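Local coordinates for protein beta-glucoside phosphorylase BglX (PDB 5VQE) that probably cleaves beta-glucosides with phosphate, acting as a phosphorylase of glycoside hydrolase family 3 whose pocket holds a 2-deoxy-2-fluoroglucose, at residues Thr456-Ser459 with Arg465-Asp468; Met153-Pro158 with Asn513-Val518; Val62-Phe67 with Glu74-Leu79. All coordinates share one frame; numbering follows the deposited sequence.

The three contacts lie in three different places in the enzyme: inside the TIM barrel, at the boundary with the mixed-sheet domain, and on that domain's surface. Interaction 3 is buried: it fastens a helix to strand 61-64 by apolar and aromatic side chains, with one hydroxyl pair among them. Interaction 1 is a surface contact, about 55 Å from interaction 3 between centres, and rests on a single polar link at the end of helix 460-466. Interaction 2, partly buried, joins the two domains: loop 153-158 follows strand 143-144, in the sheet of strand 61-64, while loop 513-518 follows strand 506-510 of the mixed sheet. Its chemistry is mixed, a proline on a ring face beside a water bridge.

Interaction 1 (Thr456-Ser459 with Arg465-Asp468); sequences TGYS and RDTD
Y458 meets D466 through its hydroxyl, which donates to the aspartate carboxylate, OH to OD2 at a very short 2.5 Å. OD2 lies at the edge of the phenol ring and in its plane, 3.4 Å from CZ. The carboxylate is turned only 26° from the ring, so the two flat groups are nearly coplanar although their side chains run obliquely. Y458 stretches across with CG anti to its backbone N (chi1 -171°), while D466, whose CB faces the loop, carries its carboxyl beside its own backbone N.

The other carboxylate oxygen faces R465. One face of that guanidinium is turned to the acid, D466 CG lying 3.4 Å above its plane, over its centre, with the carboxylate standing steeply to it, and NH1 comes within 2.9 Å of OD1. The oxygen is well out of the guanidinium plane, so this salt bridge is charge alone, with no N-H aimed along it.

The contact spans helix 460-466, which connects strands 444-447 and 469-475 of the mixed sheet. At the helix start S459 is the N-cap, its OG taking the N-H of D462; at the far end the backbone O of D466 is bound by R412. A tyrosine suits the loop position because its long, rigid ring, which also rests on P452, carries a hydroxyl as far as the last turn of the helix. With a phenol donor on one oxygen and a positive charge near the other, D466 is probably held as the carboxylate, and the short bond is consistent with a strongly polarised phenol O-H.

Interaction 2 (Met153-Pro158 with Asn513-Val518); sequences MNPENP and NPYHLV
The phenol oxygen of Y515 is gripped by two partners: a water that donates to OH at 2.6 Å, and the carboxylate of D152, which bonds to it through OD2. The same water donates to the carbonyl of M153, with 3.2 Å between the water and M153 O, and so bridges the two loops. Behind the hydroxyl, the Y515 ring takes a proline on its face. P155 CB sits 3.5 Å from the ring centroid and only 2° off the ring normal, a well-centred CH-pi contact in which CB is about equally far from all six ring carbons. P514 CG lies over the opposite face, displaced toward the rim, so the ring is sandwiched between two prolines.

Both loops are stiffened by asparagines. N154 opens a type I turn that ends at N157, and its OD1 takes the N-H of E156 at 3.1 Å in an Asx turn; P155, with its restricted phi, fits the second place of that turn. N513 forms another Asx turn, OD1 to Y515 N at 2.9 Å, with the donor well above the carbonyl plane; the same OD1 also accepts from N161 ND2. Away from the ring, E156 OE2 merely brushes V518 CG1 at 4.2 Å.

Loop 153-158 belongs to the TIM-barrel domain and loop 513-518 follows strand 506-510 of the mixed sheet, so the contact bridges domains. Tyrosine serves both needs here: an electron-rich face for the aliphatic C-H groups of proline, and a hydroxyl whose water and carboxylate partners would fix the ring's reach across the boundary.

Interaction 3 (Val62-Phe67 with Glu74-Leu79); sequences VMYRPF and EFTQRL
Y64 lays its ring end against the helix, CZ passing 4.1 Å from F75 CB, with L79 CD1 and T76 OG1 at the ring edge. Strand 61-64 and helix 69-82 begin a beta-alpha-beta unit, continued by strand 88-91, in the TIM-barrel domain. The short segments run nearly antiparallel, at 165°, with their axes 11.2 Å apart, a gap filled by large side chains.

The Y64 hydroxyl donates to T76 OG1 at 2.7 Å, the two side chains crossing at about a right angle. Threonine suits this helix position because OG1, accepting from Y64, also hydrogen-bonds to the carbonyls of M72 and V139, which must share its single proton. Further along, V62 CG2 and L79 CD1 meet tip to tip at 4.0 Å, compact branched groups that pack without polar demands, and L79 also touches I42 of the neighbouring strand 38-42. M63, between V62 and Y64, touches the bound 2-deoxy-2-fluoroglucose.

Beyond the strand F67 turns back to the helix, its CG lodged between backbone N and carbonyl carbon (chi1 52°). Its ring meets that of F75 obliquely, planes 55° apart, with F67 CZ 3.3 Å from F75 CD2.

Interaction 1 (Thr456-Ser459 with Arg465-Asp468)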
# COMPACT_ATOMS: atom_id res chain seq x y z
N THR A 456 -27.17 29.34 -22.03
CA THR A 456 -28.03 30.35 -22.65
C THR A 456 -27.39 31.01 -23.86
O THR A 456 -28.11 31.48 -24.75
CB THR A 456 -28.43 31.41 -21.62
OG1 THR A 456 -27.25 32.02 -21.08
CG2 THR A 456 -29.23 30.79 -20.49
N GLY A 457 -26.06 31.05 -23.94
CA GLY A 457 -25.38 31.69 -25.04
C GLY A 457 -24.58 30.78 -25.96
O GLY A 457 -23.87 31.28 -26.84
N TYR A 458 -24.68 29.47 -25.79
CA TYR A 458 -23.89 28.53 -26.57
C TYR A 458 -24.70 27.25 -26.66
O TYR A 458 -25.17 26.75 -25.63
CB TYR A 458 -22.53 28.30 -25.91
CG TYR A 458 -21.51 27.50 -26.70
CD1 TYR A 458 -21.35 26.13 -26.49
CD2 TYR A 458 -20.66 28.13 -27.61
CE1 TYR A 458 -20.39 25.41 -27.20
CE2 TYR A 458 -19.70 27.41 -28.32
CZ TYR A 458 -19.57 26.06 -28.11
OH TYR A 458 -18.61 25.35 -28.82
N SER A 459 -24.87 26.74 -27.87
CA SER A 459 -25.77 25.63 -28.13
C SER A 459 -25.00 24.33 -28.26
O SER A 459 -23.76 24.31 -28.36
CB SER A 459 -26.57 25.89 -29.41
OG SER A 459 -25.73 25.76 -30.54
N ARG A 465 -19.99 21.77 -33.56
CA ARG A 465 -19.17 22.45 -34.54
C ARG A 465 -17.74 22.60 -34.04
O ARG A 465 -16.79 22.52 -34.83
CB ARG A 465 -19.78 23.83 -34.85
CG ARG A 465 -18.89 24.78 -35.64
CD ARG A 465 -19.34 26.23 -35.49
NE ARG A 465 -18.26 27.09 -35.01
CZ ARG A 465 -18.25 27.75 -33.85
NH1 ARG A 465 -17.19 28.48 -33.54
NH2 ARG A 465 -19.28 27.70 -33.00
N ASP A 466 -17.57 22.81 -32.74
CA ASP A 466 -16.27 23.09 -32.15
C ASP A 466 -15.59 21.86 -31.56
O ASP A 466 -14.41 21.95 -31.19
CB ASP A 466 -16.42 24.14 -31.04
CG ASP A 466 -16.80 25.50 -31.57
OD1 ASP A 466 -16.43 25.82 -32.71
OD2 ASP A 466 -17.46 26.26 -30.83
N THR A 467 -16.30 20.74 -31.43
CA THR A 467 -15.79 19.59 -30.70
C THR A 467 -16.10 18.31 -31.44
O THR A 467 -17.26 18.03 -31.77
CB THR A 467 -16.39 19.52 -29.29
OG1 THR A 467 -16.54 20.84 -28.77
CG2 THR A 467 -15.49 18.70 -28.39
N ASP A 468 -15.06 17.51 -31.69
CA ASP A 468 -15.22 16.20 -32.30
C ASP A 468 -15.15 15.06 -31.29
O ASP A 468 -15.67 13.98 -31.57
CB ASP A 468 -14.15 16.02 -33.38
CG ASP A 468 -14.19 17.13 -34.42
OD1 ASP A 468 -15.24 17.25 -35.09
OD2 ASP A 468 -13.22 17.90 -34.54

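Interaction 2 (Met153-Pro158 with Asn513-Val518)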
# COMPACT_ATOMS: atom_id res chain seq x y z
N MET A 153 -13.06 -7.08 -2.60
CA MET A 153 -14.45 -7.52 -2.74
C MET A 153 -15.38 -6.34 -2.95
O MET A 153 -16.17 -6.32 -3.90
CB MET A 153 -14.89 -8.31 -1.51
CG MET A 153 -14.33 -9.68 -1.35
SD MET A 153 -15.22 -10.59 -0.06
CE MET A 153 -14.27 -12.11 -0.03
N ASN A 154 -15.31 -5.35 -2.07
CA ASN A 154 -16.31 -4.29 -2.01
C ASN A 154 -15.85 -3.10 -2.83
O ASN A 154 -14.92 -2.39 -2.40
CB ASN A 154 -16.55 -3.89 -0.56
CG ASN A 154 -17.79 -3.02 -0.40
OD1 ASN A 154 -18.07 -2.15 -1.23
ND2 ASN A 154 -18.54 -3.27 0.67
N PRO A 155 -16.46 -2.80 -3.98
CA PRO A 155 -15.94 -1.72 -4.84
C PRO A 155 -16.10 -0.31 -4.27
O PRO A 155 -15.54 0.63 -4.86
CB PRO A 155 -16.76 -1.88 -6.14
CG PRO A 155 -17.50 -3.17 -6.00
CD PRO A 155 -17.66 -3.43 -4.55
N GLU A 156 -16.85 -0.12 -3.19
CA GLU A 156 -16.96 1.20 -2.57
C GLU A 156 -15.91 1.44 -1.50
O GLU A 156 -15.87 2.52 -0.91
CB GLU A 156 -18.36 1.39 -1.97
CG GLU A 156 -19.49 1.43 -3.00
CD GLU A 156 -19.41 2.65 -3.91
OE1 GLU A 156 -19.11 3.76 -3.39
OE2 GLU A 156 -19.64 2.51 -5.13
N ASN A 157 -15.07 0.46 -1.23
CA ASN A 157 -14.03 0.63 -0.22
C ASN A 157 -12.94 1.54 -0.78
O ASN A 157 -12.36 1.23 -1.83
CB ASN A 157 -13.44 -0.72 0.17
CG ASN A 157 -12.53 -0.62 1.37
OD1 ASN A 157 -11.73 0.30 1.49
ND2 ASN A 157 -12.66 -1.58 2.29
N PRO A 158 -12.63 2.66 -0.13
CA PRO A 158 -11.67 3.62 -0.68
C PRO A 158 -10.21 3.32 -0.39
O PRO A 158 -9.34 3.97 -0.98
CB PRO A 158 -12.08 4.93 0.00
CG PRO A 158 -12.50 4.49 1.35
CD PRO A 158 -13.22 3.17 1.13
N ASN A 513 -8.87 4.44 -10.08
CA ASN A 513 -10.02 3.65 -9.64
C ASN A 513 -10.61 2.87 -10.81
O ASN A 513 -10.99 3.48 -11.83
CB ASN A 513 -11.07 4.59 -9.03
CG ASN A 513 -12.24 3.85 -8.41
OD1 ASN A 513 -12.41 2.65 -8.60
ND2 ASN A 513 -13.07 4.57 -7.67
N PRO A 514 -10.70 1.54 -10.73
CA PRO A 514 -11.23 0.76 -11.86
C PRO A 514 -12.74 0.73 -11.95
O PRO A 514 -13.27 0.13 -12.89
CB PRO A 514 -10.68 -0.64 -11.58
CG PRO A 514 -10.68 -0.69 -10.08
CD PRO A 514 -10.24 0.67 -9.64
N TYR A 515 -13.45 1.35 -11.01
CA TYR A 515 -14.90 1.22 -10.91
C TYR A 515 -15.65 2.47 -11.38
O TYR A 515 -16.82 2.63 -11.02
CB TYR A 515 -15.30 0.90 -9.47
CG TYR A 515 -14.67 -0.36 -8.94
CD1 TYR A 515 -13.79 -0.32 -7.88
CD2 TYR A 515 -14.96 -1.59 -9.51
CE1 TYR A 515 -13.22 -1.48 -7.39
CE2 TYR A 515 -14.40 -2.75 -9.03
CZ TYR A 515 -13.53 -2.69 -7.97
OH TYR A 515 -12.95 -3.85 -7.50
N HIS A 516 -15.01 3.35 -12.15
CA HIS A 516 -15.66 4.62 -12.46
C HIS A 516 -16.89 4.47 -13.34
O HIS A 516 -17.69 5.41 -13.43
CB HIS A 516 -14.67 5.58 -13.12
CG HIS A 516 -13.78 6.29 -12.14
ND1 HIS A 516 -14.24 6.79 -10.94
CD2 HIS A 516 -12.46 6.57 -12.19
CE1 HIS A 516 -13.24 7.35 -10.29
NE2 HIS A 516 -12.15 7.24 -11.03
N LEU A 517 -17.10 3.32 -13.99
CA LEU A 517 -18.37 3.11 -14.66
C LEU A 517 -19.55 3.22 -13.70
O LEU A 517 -20.69 3.34 -14.15
CB LEU A 517 -18.38 1.75 -15.37
CG LEU A 517 -17.62 1.68 -16.70
CD1 LEU A 517 -17.53 0.25 -17.20
CD2 LEU A 517 -18.25 2.58 -17.78
N VAL A 518 -19.30 3.18 -12.38
CA VAL A 518 -20.35 3.43 -11.39
C VAL A 518 -20.92 4.83 -11.57
O VAL A 518 -22.14 5.04 -11.44
CB VAL A 518 -19.78 3.24 -9.97
CG1 VAL A 518 -20.71 3.86 -8.91
CG2 VAL A 518 -19.56 1.77 -9.67
O HOH W 1 -14.77 -5.55 -6.65

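Interaction 3 (Val62-Phe67 with Glu74-Leu79)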
# COMPACT_ATOMS: atom_id res chain seq x y z
N VAL A 62 12.26 2.26 12.82
CA VAL A 62 11.70 3.49 12.28
C VAL A 62 11.10 3.18 10.92
O VAL A 62 11.44 2.19 10.28
CB VAL A 62 12.74 4.62 12.15
CG1 VAL A 62 13.32 4.97 13.50
CG2 VAL A 62 13.85 4.23 11.19
N MET A 63 10.19 4.05 10.48
CA MET A 63 9.67 4.04 9.12
C MET A 63 9.89 5.41 8.49
O MET A 63 9.57 6.43 9.11
CB MET A 63 8.18 3.70 9.06
CG MET A 63 7.71 3.41 7.62
SD MET A 63 5.95 3.64 7.27
CE MET A 63 5.86 5.42 7.22
N TYR A 64 10.43 5.43 7.28
CA TYR A 64 10.63 6.67 6.53
C TYR A 64 9.35 6.99 5.76
O TYR A 64 8.85 6.16 4.99
CB TYR A 64 11.79 6.55 5.53
CG TYR A 64 13.17 6.34 6.13
CD1 TYR A 64 13.50 6.82 7.38
CD2 TYR A 64 14.14 5.65 5.42
CE1 TYR A 64 14.75 6.63 7.91
CE2 TYR A 64 15.41 5.45 5.95
CZ TYR A 64 15.70 5.95 7.20
OH TYR A 64 16.95 5.76 7.74
N ARG A 65 8.81 8.18 5.99
CA ARG A 65 7.86 8.78 5.06
C ARG A 65 8.59 9.11 3.77
O ARG A 65 9.82 9.06 3.71
CB ARG A 65 7.25 10.04 5.66
CG ARG A 65 6.23 9.78 6.76
CD ARG A 65 4.93 9.16 6.23
NE ARG A 65 4.38 9.88 5.09
CZ ARG A 65 3.84 11.09 5.17
NH1 ARG A 65 3.79 11.73 6.33
NH2 ARG A 65 3.36 11.67 4.07
N PRO A 66 7.86 9.46 2.71
CA PRO A 66 8.53 9.77 1.44
C PRO A 66 9.30 11.08 1.48
O PRO A 66 8.70 12.16 1.56
CB PRO A 66 7.38 9.84 0.42
CG PRO A 66 6.21 9.22 1.09
CD PRO A 66 6.40 9.45 2.56
N PHE A 67 10.62 10.98 1.48
CA PHE A 67 11.47 12.12 1.17
C PHE A 67 12.60 11.59 0.29
O PHE A 67 12.54 10.46 -0.21
CB PHE A 67 11.91 12.82 2.46
CG PHE A 67 12.53 11.92 3.49
CD1 PHE A 67 11.75 11.32 4.47
CD2 PHE A 67 13.89 11.70 3.51
CE1 PHE A 67 12.31 10.50 5.42
CE2 PHE A 67 14.47 10.88 4.46
CZ PHE A 67 13.67 10.28 5.42
N GLU A 74 21.40 9.18 4.25
CA GLU A 74 22.06 9.89 5.33
C GLU A 74 21.38 9.59 6.66
O GLU A 74 22.06 9.37 7.68
CB GLU A 74 22.05 11.39 5.03
CG GLU A 74 22.79 12.24 6.04
CD GLU A 74 22.45 13.71 5.90
OE1 GLU A 74 21.97 14.30 6.89
OE2 GLU A 74 22.64 14.26 4.80
N PHE A 75 20.05 9.56 6.68
CA PHE A 75 19.33 9.25 7.91
C PHE A 75 19.68 7.86 8.42
O PHE A 75 19.86 7.66 9.63
CB PHE A 75 17.82 9.38 7.69
CG PHE A 75 17.30 10.79 7.72
CD1 PHE A 75 18.16 11.88 7.75
CD2 PHE A 75 15.94 11.03 7.73
CE1 PHE A 75 17.66 13.17 7.78
CE2 PHE A 75 15.44 12.32 7.76
CZ PHE A 75 16.30 13.38 7.79
N THR A 76 19.78 6.87 7.53
CA THR A 76 20.11 5.52 7.97
C THR A 76 21.46 5.49 8.68
O THR A 76 21.60 4.86 9.73
CB THR A 76 20.12 4.56 6.78
OG1 THR A 76 18.80 4.44 6.26
CG2 THR A 76 20.63 3.17 7.21
N GLN A 77 22.46 6.17 8.11
CA GLN A 77 23.78 6.19 8.74
C GLN A 77 23.71 6.83 10.11
O GLN A 77 24.22 6.29 11.10
CB GLN A 77 24.76 6.95 7.84
CG GLN A 77 25.16 6.19 6.59
CD GLN A 77 25.97 7.03 5.63
OE1 GLN A 77 25.49 8.03 5.10
NE2 GLN A 77 27.22 6.64 5.41
N ARG A 78 23.08 8.00 10.20
CA ARG A 78 22.99 8.70 11.46
C ARG A 78 22.22 7.89 12.49
O ARG A 78 22.66 7.73 13.64
CB ARG A 78 22.32 10.05 11.24
CG ARG A 78 23.12 10.98 10.34
CD ARG A 78 22.31 12.19 10.00
NE ARG A 78 21.82 12.87 11.19
CZ ARG A 78 21.04 13.94 11.18
NH1 ARG A 78 20.64 14.47 10.02
NH2 ARG A 78 20.65 14.48 12.32
N LEU A 79 21.07 7.34 12.10
CA LEU A 79 20.24 6.60 13.04
C LEU A 79 20.96 5.35 13.53
O LEU A 79 21.03 5.10 14.74
CB LEU A 79 18.91 6.23 12.39
CG LEU A 79 17.94 7.39 12.24
CD1 LEU A 79 16.81 6.98 11.30
CD2 LEU A 79 17.40 7.82 13.59